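457aa long hypothetical protein (Pyrococcus horikoshii, PDB 2CSU) is of unknown function but resembles CoA-ligase-like proteins that join a Rossmann-type domain to two flavodoxin-like domains. Local coordinates at residues I70-K74 with R75-D79; D311-K315 with R316-L320; A321-E325 with K326-E330; A349-G353 with E354-R358; A382-L386 with T387-E391. All blocks are in the same frame, centred on the assembly; numbering follows the deposited sequence.

Contact 1 (I70-K74 with R75-D79)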
# COMPACT_ATOMS: atom_id res chain seq x y z
N ILE A 70 -21.75 -26.14 6.81
CA ILE A 70 -21.50 -27.44 6.25
C ILE A 70 -20.12 -27.44 5.62
O ILE A 70 -19.86 -26.76 4.63
CB ILE A 70 -22.59 -27.82 5.24
CG1 ILE A 70 -23.94 -27.87 5.97
CG2 ILE A 70 -22.26 -29.15 4.60
CD1 ILE A 70 -25.13 -28.35 5.13
N VAL A 71 -19.22 -28.20 6.24
CA VAL A 71 -17.85 -28.31 5.79
C VAL A 71 -17.42 -29.77 5.72
O VAL A 71 -16.34 -30.16 6.17
CB VAL A 71 -16.96 -27.51 6.75
CG1 VAL A 71 -16.95 -28.18 8.12
CG2 VAL A 71 -15.55 -27.45 6.20
N VAL A 72 -18.34 -30.59 5.20
CA VAL A 72 -18.02 -31.98 4.94
C VAL A 72 -17.79 -32.21 3.44
O VAL A 72 -18.02 -31.34 2.61
CB VAL A 72 -19.18 -32.84 5.43
CG1 VAL A 72 -19.30 -32.72 6.95
CG2 VAL A 72 -20.47 -32.36 4.79
N PRO A 73 -17.25 -33.40 3.12
CA PRO A 73 -17.05 -33.80 1.74
C PRO A 73 -18.34 -33.74 0.91
O PRO A 73 -19.45 -33.88 1.40
CB PRO A 73 -16.48 -35.22 1.75
CG PRO A 73 -15.86 -35.44 3.13
CD PRO A 73 -16.71 -34.41 4.01
N LYS A 74 -18.14 -33.46 -0.40
CA LYS A 74 -19.27 -33.20 -1.30
C LYS A 74 -20.40 -34.22 -1.17
O LYS A 74 -21.57 -33.87 -1.07
CB LYS A 74 -18.71 -33.19 -2.73
CG LYS A 74 -19.76 -32.79 -3.77
CD LYS A 74 -20.07 -33.94 -4.74
CE LYS A 74 -20.17 -33.47 -6.20
NZ LYS A 74 -20.93 -34.43 -6.99
N ARG A 75 -20.04 -35.52 -1.19
CA ARG A 75 -21.11 -36.51 -1.29
C ARG A 75 -22.04 -36.51 -0.07
O ARG A 75 -23.13 -37.07 -0.08
CB ARG A 75 -20.47 -37.89 -1.46
CG ARG A 75 -19.69 -38.33 -0.21
CD ARG A 75 -18.99 -39.67 -0.42
NE ARG A 75 -18.30 -40.08 0.81
CZ ARG A 75 -17.05 -39.61 1.00
NH1 ARG A 75 -16.50 -38.80 0.10
NH2 ARG A 75 -16.37 -39.96 2.09
N PHE A 76 -21.68 -35.82 1.01
CA PHE A 76 -22.55 -35.77 2.18
C PHE A 76 -23.37 -34.49 2.32
O PHE A 76 -24.29 -34.43 3.14
CB PHE A 76 -21.75 -35.96 3.47
CG PHE A 76 -20.99 -37.25 3.54
CD1 PHE A 76 -21.66 -38.47 3.42
CD2 PHE A 76 -19.62 -37.26 3.73
CE1 PHE A 76 -20.96 -39.68 3.48
CE2 PHE A 76 -18.92 -38.45 3.79
CZ PHE A 76 -19.59 -39.67 3.66
N VAL A 77 -23.05 -33.46 1.54
CA VAL A 77 -23.75 -32.18 1.66
C VAL A 77 -25.27 -32.22 1.53
O VAL A 77 -25.98 -31.52 2.26
CB VAL A 77 -23.16 -31.16 0.66
CG1 VAL A 77 -23.93 -29.83 0.74
CG2 VAL A 77 -21.70 -30.94 0.98
N LYS A 78 -25.79 -33.03 0.62
CA LYS A 78 -27.22 -33.23 0.41
C LYS A 78 -27.93 -33.64 1.71
O LYS A 78 -28.81 -32.95 2.21
CB LYS A 78 -27.41 -34.32 -0.65
CG LYS A 78 -28.48 -33.93 -1.68
CD LYS A 78 -29.21 -35.14 -2.25
CE LYS A 78 -28.67 -35.55 -3.63
NZ LYS A 78 -29.78 -35.78 -4.55
N ASP A 79 -27.53 -34.82 2.15
CA ASP A 79 -28.13 -35.39 3.34
C ASP A 79 -27.92 -34.52 4.58
O ASP A 79 -28.77 -34.49 5.47
CB ASP A 79 -27.59 -36.79 3.59
CG ASP A 79 -28.26 -37.47 4.77
OD1 ASP A 79 -29.51 -37.55 4.76
OD2 ASP A 79 -27.54 -37.91 5.70
O HOH W 1 -24.34 -34.28 -1.48

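Contact 2 (D311-K315 with R316-L320)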
# COMPACT_ATOMS: atom_id res chain seq x y z
N ASP A 311 -3.25 17.25 -6.57
CA ASP A 311 -3.41 16.66 -7.89
C ASP A 311 -4.49 15.58 -7.87
O ASP A 311 -5.45 15.63 -8.63
CB ASP A 311 -2.10 16.03 -8.38
CG ASP A 311 -1.17 17.03 -9.07
OD1 ASP A 311 -1.61 18.15 -9.41
OD2 ASP A 311 0.02 16.67 -9.31
N GLU A 312 -4.32 14.61 -6.98
CA GLU A 312 -5.24 13.49 -6.84
C GLU A 312 -6.68 13.89 -6.63
O GLU A 312 -7.59 13.23 -7.14
CB GLU A 312 -4.80 12.58 -5.69
CG GLU A 312 -3.53 11.79 -5.96
CD GLU A 312 -3.66 10.86 -7.16
OE1 GLU A 312 -4.79 10.44 -7.49
OE2 GLU A 312 -2.62 10.54 -7.77
N LEU A 313 -6.90 14.95 -5.87
CA LEU A 313 -8.24 15.43 -5.61
C LEU A 313 -8.79 16.07 -6.88
O LEU A 313 -9.97 15.91 -7.22
CB LEU A 313 -8.23 16.50 -4.52
CG LEU A 313 -7.79 16.14 -3.10
CD1 LEU A 313 -7.50 17.41 -2.31
CD2 LEU A 313 -8.90 15.35 -2.42
N ASP A 314 -7.91 16.79 -7.57
CA ASP A 314 -8.33 17.53 -8.75
C ASP A 314 -8.91 16.59 -9.82
O ASP A 314 -10.03 16.74 -10.28
CB ASP A 314 -7.12 18.27 -9.31
CG ASP A 314 -7.58 19.29 -10.34
OD1 ASP A 314 -7.94 18.86 -11.44
OD2 ASP A 314 -7.56 20.48 -10.05
N LYS A 315 -8.07 15.62 -10.23
CA LYS A 315 -8.52 14.66 -11.23
C LYS A 315 -9.74 13.87 -10.75
O LYS A 315 -10.37 13.13 -11.48
CB LYS A 315 -7.36 13.71 -11.53
CG LYS A 315 -7.27 12.57 -10.51
CD LYS A 315 -5.83 12.12 -10.27
CE LYS A 315 -5.51 10.78 -10.94
NZ LYS A 315 -4.17 10.35 -10.56
N ARG A 316 -10.03 14.03 -9.44
CA ARG A 316 -11.18 13.34 -8.88
C ARG A 316 -12.43 14.22 -8.88
O ARG A 316 -13.53 13.79 -8.54
CB ARG A 316 -10.84 12.92 -7.45
CG ARG A 316 -10.18 11.55 -7.38
CD ARG A 316 -11.21 10.41 -7.43
NE ARG A 316 -10.59 9.14 -7.06
CZ ARG A 316 -11.34 8.03 -7.21
NH1 ARG A 316 -12.57 8.11 -7.69
NH2 ARG A 316 -10.83 6.84 -6.89
N GLY A 317 -12.17 15.45 -9.29
CA GLY A 317 -13.24 16.42 -9.40
C GLY A 317 -13.45 17.29 -8.18
O GLY A 317 -14.32 18.15 -8.18
N LEU A 318 -12.68 17.07 -7.12
CA LEU A 318 -12.84 17.89 -5.94
C LEU A 318 -12.13 19.21 -6.17
O LEU A 318 -11.18 19.29 -6.94
CB LEU A 318 -12.26 17.18 -4.71
CG LEU A 318 -13.20 16.13 -4.12
CD1 LEU A 318 -12.53 15.42 -2.97
CD2 LEU A 318 -14.47 16.81 -3.65
N LYS A 319 -12.59 20.26 -5.50
CA LYS A 319 -11.99 21.58 -5.66
C LYS A 319 -11.50 22.16 -4.33
O LYS A 319 -12.06 21.87 -3.28
CB LYS A 319 -13.00 22.52 -6.31
CG LYS A 319 -13.49 22.08 -7.68
CD LYS A 319 -12.36 22.05 -8.70
CE LYS A 319 -12.90 21.79 -10.11
NZ LYS A 319 -11.82 21.71 -11.15
N LEU A 320 -10.46 22.98 -4.40
CA LEU A 320 -9.89 23.63 -3.21
C LEU A 320 -10.71 24.85 -2.82
O LEU A 320 -11.05 25.68 -3.67
CB LEU A 320 -8.45 24.05 -3.47
CG LEU A 320 -7.41 22.94 -3.56
CD1 LEU A 320 -6.08 23.50 -4.04
CD2 LEU A 320 -7.25 22.28 -2.19

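Contact 3 (A321-E325 with K326-E330)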
# COMPACT_ATOMS: atom_id res chain seq x y z
N ALA A 321 -11.03 24.95 -1.54
CA ALA A 321 -11.82 26.08 -1.04
C ALA A 321 -11.01 27.38 -1.02
O ALA A 321 -9.78 27.36 -1.08
CB ALA A 321 -12.34 25.77 0.35
N THR A 322 -11.72 28.50 -0.96
CA THR A 322 -11.06 29.81 -0.89
C THR A 322 -11.32 30.26 0.54
O THR A 322 -12.47 30.40 0.95
CB THR A 322 -11.68 30.84 -1.86
OG1 THR A 322 -11.58 30.36 -3.21
CG2 THR A 322 -10.95 32.17 -1.75
N LEU A 323 -10.24 30.47 1.29
CA LEU A 323 -10.35 30.88 2.69
C LEU A 323 -10.71 32.35 2.87
O LEU A 323 -10.56 33.15 1.95
CB LEU A 323 -9.04 30.58 3.41
CG LEU A 323 -8.47 29.17 3.22
CD1 LEU A 323 -7.20 29.02 4.05
CD2 LEU A 323 -9.51 28.13 3.63
N GLU A 324 -11.18 32.71 4.07
CA GLU A 324 -11.51 34.10 4.37
C GLU A 324 -10.23 34.80 4.81
O GLU A 324 -9.31 34.15 5.33
CB GLU A 324 -12.56 34.19 5.49
CG GLU A 324 -13.97 33.85 5.02
CD GLU A 324 -15.05 34.37 5.94
OE1 GLU A 324 -14.99 34.08 7.16
OE2 GLU A 324 -15.97 35.06 5.45
N GLU A 325 -10.14 36.11 4.59
CA GLU A 325 -8.95 36.82 5.03
C GLU A 325 -8.72 36.67 6.54
O GLU A 325 -7.61 36.49 7.01
CB GLU A 325 -9.11 38.30 4.67
CG GLU A 325 -8.06 38.78 3.67
CD GLU A 325 -6.70 38.78 4.34
OE1 GLU A 325 -6.09 37.72 4.43
OE2 GLU A 325 -6.26 39.85 4.76
N LYS A 326 -9.82 36.79 7.29
CA LYS A 326 -9.72 36.66 8.74
C LYS A 326 -8.97 35.39 9.14
O LYS A 326 -8.11 35.38 10.02
CB LYS A 326 -11.14 36.63 9.32
CG LYS A 326 -11.92 37.90 9.01
CD LYS A 326 -13.44 37.68 9.04
CE LYS A 326 -14.15 38.38 7.88
NZ LYS A 326 -15.18 37.49 7.33
N THR A 327 -9.35 34.28 8.49
CA THR A 327 -8.69 33.01 8.79
C THR A 327 -7.24 33.00 8.31
O THR A 327 -6.33 32.61 9.02
CB THR A 327 -9.48 31.89 8.11
OG1 THR A 327 -10.82 31.89 8.60
CG2 THR A 327 -8.84 30.53 8.42
N ILE A 328 -7.03 33.50 7.10
CA ILE A 328 -5.69 33.61 6.54
C ILE A 328 -4.78 34.47 7.42
O ILE A 328 -3.61 34.15 7.61
CB ILE A 328 -5.74 34.24 5.13
CG1 ILE A 328 -6.57 33.34 4.21
CG2 ILE A 328 -4.33 34.44 4.58
CD1 ILE A 328 -6.91 33.99 2.89
N GLU A 329 -5.33 35.57 7.94
CA GLU A 329 -4.57 36.47 8.78
C GLU A 329 -4.09 35.83 10.07
O GLU A 329 -2.93 36.01 10.45
CB GLU A 329 -5.37 37.73 9.12
CG GLU A 329 -5.31 38.80 8.05
CD GLU A 329 -5.88 40.14 8.51
OE1 GLU A 329 -5.86 41.10 7.71
OE2 GLU A 329 -6.34 40.23 9.67
N GLU A 330 -4.96 35.10 10.75
CA GLU A 330 -4.57 34.46 11.99
C GLU A 330 -3.53 33.37 11.73
O GLU A 330 -2.63 33.16 12.54
CB GLU A 330 -5.84 33.86 12.63
CG GLU A 330 -6.01 33.41 14.08
CD GLU A 330 -7.34 33.17 14.77
OE1 GLU A 330 -8.41 33.75 14.64
OE2 GLU A 330 -7.17 32.23 15.54

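Contact 4 (A349-G353 with E354-R358)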
# COMPACT_ATOMS: atom_id res chain seq x y z
N ALA A 349 7.84 22.31 8.30
CA ALA A 349 8.28 21.04 8.85
C ALA A 349 8.42 21.10 10.37
O ALA A 349 8.54 20.08 11.04
CB ALA A 349 9.61 20.64 8.22
N SER A 350 8.40 22.32 10.91
CA SER A 350 8.52 22.52 12.34
C SER A 350 7.17 22.48 13.03
O SER A 350 7.08 22.57 14.25
CB SER A 350 9.17 23.88 12.61
OG SER A 350 8.49 24.91 11.92
N ALA A 351 6.10 22.33 12.26
CA ALA A 351 4.76 22.29 12.83
C ALA A 351 4.63 21.33 14.02
O ALA A 351 4.89 20.12 13.91
CB ALA A 351 3.75 21.93 11.77
N ARG A 352 4.21 21.88 15.15
CA ARG A 352 4.00 21.10 16.36
C ARG A 352 2.51 20.82 16.58
O ARG A 352 1.64 21.33 15.89
CB ARG A 352 4.56 21.91 17.54
CG ARG A 352 6.09 21.94 17.56
CD ARG A 352 6.63 22.50 18.88
NE ARG A 352 8.09 22.46 18.90
CZ ARG A 352 8.66 21.31 19.29
NH1 ARG A 352 7.89 20.29 19.64
NH2 ARG A 352 9.99 21.18 19.27
N GLY A 353 2.24 19.93 17.54
CA GLY A 353 0.85 19.61 17.84
C GLY A 353 -0.01 20.88 17.93
O GLY A 353 -1.10 20.97 17.37
N GLU A 354 0.50 21.87 18.69
CA GLU A 354 -0.25 23.11 18.85
C GLU A 354 -0.60 23.75 17.50
O GLU A 354 -1.66 24.32 17.30
CB GLU A 354 0.58 24.08 19.69
CG GLU A 354 0.78 23.61 21.13
CD GLU A 354 -0.53 23.16 21.72
OE1 GLU A 354 -1.52 23.87 21.59
OE2 GLU A 354 -0.55 22.10 22.35
N ASP A 355 0.38 23.67 16.57
CA ASP A 355 0.15 24.24 15.25
C ASP A 355 -0.97 23.51 14.50
O ASP A 355 -1.79 24.10 13.82
CB ASP A 355 1.45 24.15 14.45
CG ASP A 355 2.49 25.09 15.05
OD1 ASP A 355 3.64 24.67 15.18
OD2 ASP A 355 2.15 26.23 15.36
N TYR A 356 -0.93 22.16 14.60
CA TYR A 356 -1.97 21.37 13.95
C TYR A 356 -3.35 21.66 14.55
O TYR A 356 -4.35 21.79 13.85
CB TYR A 356 -1.63 19.89 14.13
CG TYR A 356 -0.88 19.39 12.94
CD1 TYR A 356 0.49 19.62 12.85
CD2 TYR A 356 -1.53 18.66 11.95
CE1 TYR A 356 1.21 19.12 11.77
CE2 TYR A 356 -0.81 18.17 10.86
CZ TYR A 356 0.55 18.40 10.77
OH TYR A 356 1.28 17.90 9.70
N TYR A 357 -3.40 21.73 15.89
CA TYR A 357 -4.66 22.05 16.56
C TYR A 357 -5.24 23.37 16.05
O TYR A 357 -6.37 23.45 15.60
CB TYR A 357 -4.40 22.14 18.07
CG TYR A 357 -5.43 22.98 18.74
CD1 TYR A 357 -6.74 22.53 18.84
CD2 TYR A 357 -5.08 24.21 19.31
CE1 TYR A 357 -7.69 23.28 19.51
CE2 TYR A 357 -6.03 24.97 19.97
CZ TYR A 357 -7.34 24.51 20.07
OH TYR A 357 -8.30 25.28 20.68
N ARG A 358 -4.46 24.44 16.15
CA ARG A 358 -4.94 25.75 15.75
C ARG A 358 -5.37 25.84 14.29
O ARG A 358 -6.45 26.33 13.99
CB ARG A 358 -3.87 26.82 16.02
CG ARG A 358 -3.69 27.15 17.50
CD ARG A 358 -2.61 28.20 17.70
NE ARG A 358 -3.13 29.57 17.62
CZ ARG A 358 -2.39 30.65 17.85
NH1 ARG A 358 -1.10 30.51 18.16
NH2 ARG A 358 -2.92 31.86 17.79

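Contact 5 (A382-L386 with T387-E391)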
# COMPACT_ATOMS: atom_id res chain seq x y z
N ALA A 382 13.50 17.79 16.65
CA ALA A 382 12.99 18.95 17.38
C ALA A 382 12.29 18.55 18.68
O ALA A 382 11.56 19.34 19.27
CB ALA A 382 12.04 19.77 16.50
N GLY A 383 12.51 17.31 19.10
CA GLY A 383 11.90 16.83 20.33
C GLY A 383 10.38 16.72 20.32
O GLY A 383 9.74 16.75 21.38
N MSE A 384 9.79 16.59 19.14
CA MSE A 384 8.34 16.44 19.04
C MSE A 384 8.03 14.96 19.23
O MSE A 384 8.90 14.12 19.03
CB MSE A 384 7.84 16.92 17.67
CG MSE A 384 8.53 18.18 17.18
SE MSE A 384 7.54 19.17 16.05
CE MSE A 384 8.58 19.23 14.69
N THR A 385 6.80 14.65 19.61
CA THR A 385 6.41 13.25 19.79
C THR A 385 5.85 12.69 18.49
O THR A 385 5.66 13.42 17.52
CB THR A 385 5.34 13.09 20.88
OG1 THR A 385 4.09 13.56 20.38
CG2 THR A 385 5.69 13.89 22.11
N LEU A 386 5.58 11.40 18.48
CA LEU A 386 5.08 10.74 17.28
C LEU A 386 3.58 10.89 17.10
O LEU A 386 3.04 10.54 16.04
CB LEU A 386 5.44 9.25 17.34
CG LEU A 386 6.92 8.88 17.46
CD1 LEU A 386 7.06 7.42 17.84
CD2 LEU A 386 7.63 9.15 16.15
N THR A 387 2.91 11.42 18.11
CA THR A 387 1.46 11.55 18.06
C THR A 387 0.90 12.94 18.33
O THR A 387 -0.31 13.14 18.26
CB THR A 387 0.79 10.63 19.10
OG1 THR A 387 1.10 11.10 20.41
CG2 THR A 387 1.30 9.20 18.96
N GLU A 388 1.74 13.91 18.64
CA GLU A 388 1.20 15.23 18.96
C GLU A 388 0.40 15.88 17.85
O GLU A 388 -0.64 16.48 18.10
CB GLU A 388 2.31 16.17 19.46
CG GLU A 388 3.48 16.40 18.52
CD GLU A 388 4.54 17.30 19.15
OE1 GLU A 388 5.30 16.82 20.03
OE2 GLU A 388 4.60 18.50 18.79
N HIS A 389 0.87 15.75 16.62
CA HIS A 389 0.17 16.35 15.50
C HIS A 389 -1.22 15.73 15.38
O HIS A 389 -2.21 16.43 15.21
CB HIS A 389 1.01 16.16 14.24
CG HIS A 389 2.47 16.40 14.48
ND1 HIS A 389 3.30 15.44 15.00
CD2 HIS A 389 3.21 17.53 14.37
CE1 HIS A 389 4.50 15.96 15.21
NE2 HIS A 389 4.47 17.23 14.83
N ALA A 390 -1.30 14.41 15.50
CA ALA A 390 -2.60 13.75 15.45
C ALA A 390 -3.45 14.27 16.62
O ALA A 390 -4.59 14.68 16.44
CB ALA A 390 -2.42 12.26 15.56
N GLU A 391 -2.89 14.25 17.83
CA GLU A 391 -3.62 14.73 18.99
C GLU A 391 -4.16 16.11 18.66
O GLU A 391 -5.33 16.39 18.89
CB GLU A 391 -2.69 14.81 20.21
CG GLU A 391 -2.26 13.45 20.72
CD GLU A 391 -1.03 13.51 21.60
OE1 GLU A 391 -0.44 12.44 21.87
OE2 GLU A 391 -0.65 14.63 22.01
O HOH W 2 1.31 12.81 15.10

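Contact 1 (I70-K74 with R75-D79)
Val77 is the main bump of this short turn. Its CG2 methyl sits in a hollow lined on the loop side by Ile70, Val72 and the carbonyl oxygens of Pro73 and Lys74. Val77 CG2 meets Ile70 CG2 at 4.1 Å, the two branches slanting past each other, and it lies 3.6 Å from Lys74 O. Val72 offers its own CG2, held between its backbone N and its carbonyl carbon, which turns that methyl toward the helix. There Val72 CG2 touches Phe76 CB at 4.0 Å, the two side chains crossing at about a right angle, and reaches Val77 CG2 as well. The segment is the link from strand 67-70 to helix 74-87, a beta-alpha connection of the five-stranded parallel sheet in the Rossmann-like domain, so the valine knob fills the angle between strand end and first helical turn. Two backbone bonds close that turn: Phe76 N to Pro73 O (3.0 Å) and Val77 N to Lys74 O (3.0 Å). Lys74 O also accepts from a water that in turn takes the N-H of Lys78. On the outer side the shapes are flatter. The Pro73 ring lies at the rim of Phe76, with CD 4.1 Å from CD2 and near the aromatic plane, while Arg75 CG rests over the centre of one ring face. The extended Arg75 chain then brings NH1 to 3.9 Å from Pro73 CB. Lys74 points its amine elsewhere, into a salt bridge with Glu109, and Thr96 OG1 hydrogen-bonds Val72 O.

Contact 2 (D311-K315 with R316-L320)
A Schellman motif at the C-terminal end of helix 303-314 folds Leu318 back over Leu313. Gly317, with phi at 93°, lets the chain reverse, and Leu318 N donates to Leu313 O at 2.9 Å. One step inside, Gly317 N reaches Asp314 O at 2.7 Å, closing a type I beta turn. The turn brings the two leucines side by side: CD2 of Leu313 meets CD1 of Leu318 at 3.7 Å, the side chains slanting across one another. This is the helix-to-strand turn of the beta-alpha-beta unit made by strand 295-300, helix 303-314 and strand 319-320, and the leucines continue its interior: Leu313 packs on Ile298, Leu318 on Ala441 and Val445 of helix 434-450. Arg316 lays its aliphatic part against the last helical turn, CG only 3.1 Å from Glu312 O. The bend at its chi2 (-81°) then leads the guanidinium away to weak partners, Ser439 and Glu278. From the exposed side Lys315 folds back over the buried Glu312 so that NZ straddles its carboxylate, a salt bridge of weak bonds (3.1 Å from Lys315 NZ to Glu312 OE1). Glu312 itself packs on Asn274 of the second subunit.

Contact 3 (A321-E325 with K326-E330)
With its CG anti to the carbonyl carbon (chi1 -76°) and the rest of its chain extended, Glu324 holds its carboxylate beside the helix start, where Lys326, bent at chi3 and chi4, curls back to meet it. The resulting salt bridge, Lys326 NZ to Glu324 OE2 at 3.2 Å, is weak as a hydrogen bond. Ile328 sets CG1 beside its own backbone N, against Leu323 CB (3.8 Å) and the carbonyl oxygen of Glu324 (3.1 Å). That same oxygen accepts Ile328 N at 3.0 Å. Glu324 occupies the N-cap of helix 325-334, which follows strand 319-320 in the Ligase-CoA family region; its backbone N and Thr327 OG1 both hydrogen-bond Asp366 OD2, fastening the helix start to the loop just after helix 353-365. On the solvent side, Glu325 O receives Glu329 N at 2.6 Å. Beyond this bond the two carboxylates come close, Glu325 OE2 lying 3.2 Å from Glu329 OE1 with their planes 82° apart. Such like charges would probably raise the pKa of one acid. Glu325 OE1 lies instead against Ile328 CB, and Arg332 offers it a long, weak ion pair.

Contact 4 (A349-G353 with E354-R358)
Asp355 reaches back to the residue that precedes the helix, Arg352: its OD1 accepts Arg352 N at 2.8 Å and 178°, through the lone pair pointing away from OD2. Arg352 is the N-cap of helix 353-365 and Asp355 the third helical residue, so this is the side-chain-to-N-cap half of a capping box. CG of Asp355 lies beside its own backbone N (chi1 -68°), which swings the carboxylate back over the start of the turn. In the same tight region Arg352 O takes Tyr356 N (3.0 Å) and a weak bond from Asp355 N, and it also lies in the plane of the Tyr356 ring, 3.7 Å from CD1. Ala351 CB fits against that ring obliquely, 3.8 Å from CE1, while Gly353 O accepts Tyr357 N at 2.8 Å. The other side is looser. Glu354 is solvent-exposed and touches the preceding segment mainly through CB, and the extended Arg352 chain runs outward to where NH2 makes a probable, very short hydrogen bond to Ala382 O. Toward the domain interior, Tyr356 OH bonds to Ile375 O of strand 371-377 and its ring meets His389 at about 80°, while Tyr357 packs on Ala396 and hydrogen-bonds Glu399, setting the first turn of helix 353-365 against helix 388-400.

Contact 5 (A382-L386 with T387-E391)
Thr385 and Glu388 meet where an extended run through Met384 and Thr385 (psi 158° and 174°) turns at Leu386 into helix 388-400, with Thr387 at the N-cap. Glu388 is the side chain that returns to the loop: its CG lies between the backbone N and the carbonyl carbon, and the straight chain beyond it carries OE1 to Thr385 N at 2.7 Å. The bond is nearly linear, but the N-H comes from above the carboxylate plane. Thr385 OG1 accepts weak bonds from Glu388 N (2.9 Å) and Thr387 N (3.3 Å), the second being that of an ST turn, and itself makes a weak bond to Glu388 OE1. The reciprocal bonds between Thr385 and Glu388 resemble those of a capping box, set two residues before the assigned N-cap, Thr387, whose own side chain makes no capping bond. Thr387 OG1 donates instead to Glu391 OE1 (2.5 Å), one turn on. Selenomethionine Met384 crosses Glu388 at about a right angle, its CB 3.5 Å from OE1, and brings SE to the edge of the His389 ring, 3.8 Å from NE2. Thr385 O also lies near that ring's plane, 3.6 Å from CE1. A water joins Leu386 O to Ala390 N and lies at 3.3 Å from His389 ND1. Around this helix start, Glu388 OE2 receives Gly353 N from the first turn of helix 353-365, while Leu386, Thr387 and Ala390 pack on helix 417-424.

Contact 1 stands apart in the Rossmann-like domain, its centre 52 to 67 Å from the others, which all share the Ligase-CoA region. Four of the five are helix starts; contact 2 alone is a helix end, and the chain runs directly from it into contact 3. Contacts 1 to 4 are partly buried, whereas contact 5 lies at the surface. Their chemistry does not simply follow burial: aliphatic knobs fill contact 1 and, with a glycine reversal, contact 2; charged side chains, both paired and like-charged, mark contact 3; carboxylates accepting backbone N-H groups secure contacts 4 and 5. These last two touch, their centres 9 Å apart, while contacts 3 and 4 approach to about 5 Å between nearest atoms.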